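Local structure of Pre-mRNA-splicing factor SAD1 (Saccharomyces cerevisiae, 4MSX) at residues 63-68 against 118-123. The protein promotes assembly of newly made U4 snRNA into the U4/U6 snRNP and is required for pre-mRNA splicing. Sequence-based numbering, arbitrary orientation.
Sequences YAYLET and NHHVFL. With ZN (zinc ion), chain B.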
# COMPACT_ATOMS: atom_id res chain seq x y z
N TYR A 63 -22.57 -30.95 -7.81
CA TYR A 63 -21.22 -30.49 -8.18
C TYR A 63 -20.95 -30.62 -9.67
O TYR A 63 -19.87 -30.23 -10.17
CB TYR A 63 -20.13 -31.26 -7.41
CG TYR A 63 -20.03 -30.95 -5.93
CD1 TYR A 63 -20.53 -29.76 -5.40
CD2 TYR A 63 -19.42 -31.85 -5.05
CE1 TYR A 63 -20.43 -29.48 -4.04
CE2 TYR A 63 -19.33 -31.57 -3.68
CZ TYR A 63 -19.84 -30.38 -3.18
OH TYR A 63 -19.77 -30.08 -1.84
N ALA A 64 -21.92 -31.13 -10.42
CA ALA A 64 -21.71 -31.29 -11.87
C ALA A 64 -21.39 -29.94 -12.53
O ALA A 64 -20.67 -29.85 -13.55
CB ALA A 64 -22.96 -31.93 -12.54
N TYR A 65 -21.92 -28.88 -11.96
CA TYR A 65 -21.75 -27.59 -12.64
C TYR A 65 -20.36 -26.96 -12.34
O TYR A 65 -19.98 -25.96 -12.98
CB TYR A 65 -22.82 -26.63 -12.19
CG TYR A 65 -24.24 -26.91 -12.68
CD1 TYR A 65 -24.67 -26.48 -13.93
CD2 TYR A 65 -25.17 -27.55 -11.85
CE1 TYR A 65 -26.02 -26.67 -14.35
CE2 TYR A 65 -26.48 -27.76 -12.26
CZ TYR A 65 -26.90 -27.32 -13.50
OH TYR A 65 -28.22 -27.53 -13.85
N LEU A 66 -19.60 -27.55 -11.42
CA LEU A 66 -18.32 -26.91 -11.04
C LEU A 66 -17.35 -26.91 -12.18
O LEU A 66 -16.52 -26.01 -12.29
CB LEU A 66 -17.71 -27.53 -9.77
CG LEU A 66 -18.53 -27.26 -8.50
CD1 LEU A 66 -17.74 -27.70 -7.27
CD2 LEU A 66 -18.93 -25.82 -8.36
N GLU A 67 -17.46 -27.86 -13.09
CA GLU A 67 -16.62 -27.81 -14.28
C GLU A 67 -16.93 -26.60 -15.17
O GLU A 67 -16.18 -26.33 -16.12
CB GLU A 67 -16.73 -29.09 -15.11
CG GLU A 67 -18.13 -29.31 -15.70
CD GLU A 67 -18.21 -30.56 -16.62
OE1 GLU A 67 -18.00 -31.72 -16.15
OE2 GLU A 67 -18.49 -30.37 -17.83
N THR A 68 -18.03 -25.88 -14.92
CA THR A 68 -18.32 -24.70 -15.76
C THR A 68 -17.61 -23.41 -15.25
O THR A 68 -17.61 -22.38 -15.95
CB THR A 68 -19.80 -24.38 -15.89
OG1 THR A 68 -20.37 -24.02 -14.61
CG2 THR A 68 -20.57 -25.63 -16.48
N ASN A 118 -27.38 -19.25 -19.12
CA ASN A 118 -27.02 -20.64 -18.80
C ASN A 118 -25.73 -20.65 -17.95
O ASN A 118 -24.81 -21.41 -18.27
CB ASN A 118 -26.71 -21.41 -20.09
CG ASN A 118 -26.55 -22.94 -19.87
OD1 ASN A 118 -27.07 -23.52 -18.91
ND2 ASN A 118 -25.80 -23.57 -20.77
N HIS A 119 -25.66 -19.80 -16.91
CA HIS A 119 -24.47 -19.74 -15.97
C HIS A 119 -25.06 -19.98 -14.60
O HIS A 119 -25.97 -19.26 -14.19
CB HIS A 119 -23.71 -18.36 -16.08
CG HIS A 119 -23.02 -18.15 -17.38
ND1 HIS A 119 -22.46 -16.95 -17.76
CD2 HIS A 119 -22.83 -18.99 -18.43
CE1 HIS A 119 -21.92 -17.06 -18.96
NE2 HIS A 119 -22.15 -18.29 -19.40
N HIS A 120 -24.63 -21.02 -13.87
CA HIS A 120 -25.41 -21.46 -12.72
C HIS A 120 -24.71 -21.41 -11.38
O HIS A 120 -25.38 -21.65 -10.37
CB HIS A 120 -25.92 -22.90 -12.99
CG HIS A 120 -26.77 -22.95 -14.22
ND1 HIS A 120 -28.10 -22.58 -14.20
CD2 HIS A 120 -26.47 -23.22 -15.51
CE1 HIS A 120 -28.59 -22.66 -15.44
NE2 HIS A 120 -27.62 -23.06 -16.25
N VAL A 121 -23.41 -21.07 -11.34
CA VAL A 121 -22.69 -21.07 -10.03
C VAL A 121 -22.29 -19.61 -9.67
O VAL A 121 -21.67 -18.95 -10.50
CB VAL A 121 -21.39 -21.93 -10.13
CG1 VAL A 121 -20.75 -22.17 -8.71
CG2 VAL A 121 -21.72 -23.27 -10.80
N PHE A 122 -22.72 -19.14 -8.50
CA PHE A 122 -22.57 -17.77 -8.07
C PHE A 122 -21.88 -17.72 -6.69
O PHE A 122 -22.00 -18.65 -5.88
CB PHE A 122 -23.94 -17.10 -7.95
CG PHE A 122 -24.59 -16.93 -9.30
CD1 PHE A 122 -25.19 -18.04 -9.92
CD2 PHE A 122 -24.48 -15.72 -10.01
CE1 PHE A 122 -25.74 -17.92 -11.21
CE2 PHE A 122 -25.04 -15.56 -11.26
CZ PHE A 122 -25.69 -16.66 -11.88
N LEU A 123 -21.20 -16.60 -6.43
CA LEU A 123 -20.66 -16.33 -5.11
C LEU A 123 -21.35 -15.09 -4.58
O LEU A 123 -21.34 -14.03 -5.23
CB LEU A 123 -19.12 -16.08 -5.22
CG LEU A 123 -18.49 -15.67 -3.90
CD1 LEU A 123 -18.58 -16.78 -2.76
CD2 LEU A 123 -17.05 -15.34 -4.18
ZN ZN B . -22.32 -15.42 -16.15
O HOH W 1 -22.96 -23.08 -15.04
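One face of the Y65 ring is covered by H120, whose CB sits 4.2 Å from the ring centroid in a CH-pi contact, displaced toward the rim. The imidazole itself meets the tyrosine obliquely, with the planes at 44° and Y65 CE1 3.7 Å from H120 CD2. At the edge of the imidazole, and in its plane, is the amide oxygen of N118: H120 NE2 donates to N118 OD1 over 2.8 Å, while ND1 is hydrogen-bonded to the carbonyl of L133, so both ring nitrogens are held and the rotation fixed. An alanine here keeps the CB over the ring but would probably lose the imidazole packed against Y65 CE1 and leave N118 OD1 and the L133 carbonyl without the N-H that each receives from H120. Next along, V121 splits its methyls: CG2 packs on Y65 CB at 3.8 Å, and CG1 meets L66 CD2. T68 has its hydroxyl between backbone N and carbonyl carbon (chi1 63°), which lets OG1 donate back to Y65 O over 2.6 Å and accept a hydrogen bond from a water that itself accepts one from H120 N. No direct hydrogen bond joins the segments. H119 binds zinc with C94, C97 and H113 in this probably degenerate UBP-type zinc finger. Residues 63-68 lie against the start of strand 121-124, which follows helix 109-116 and runs antiparallel between strands 91-94 and 130-132.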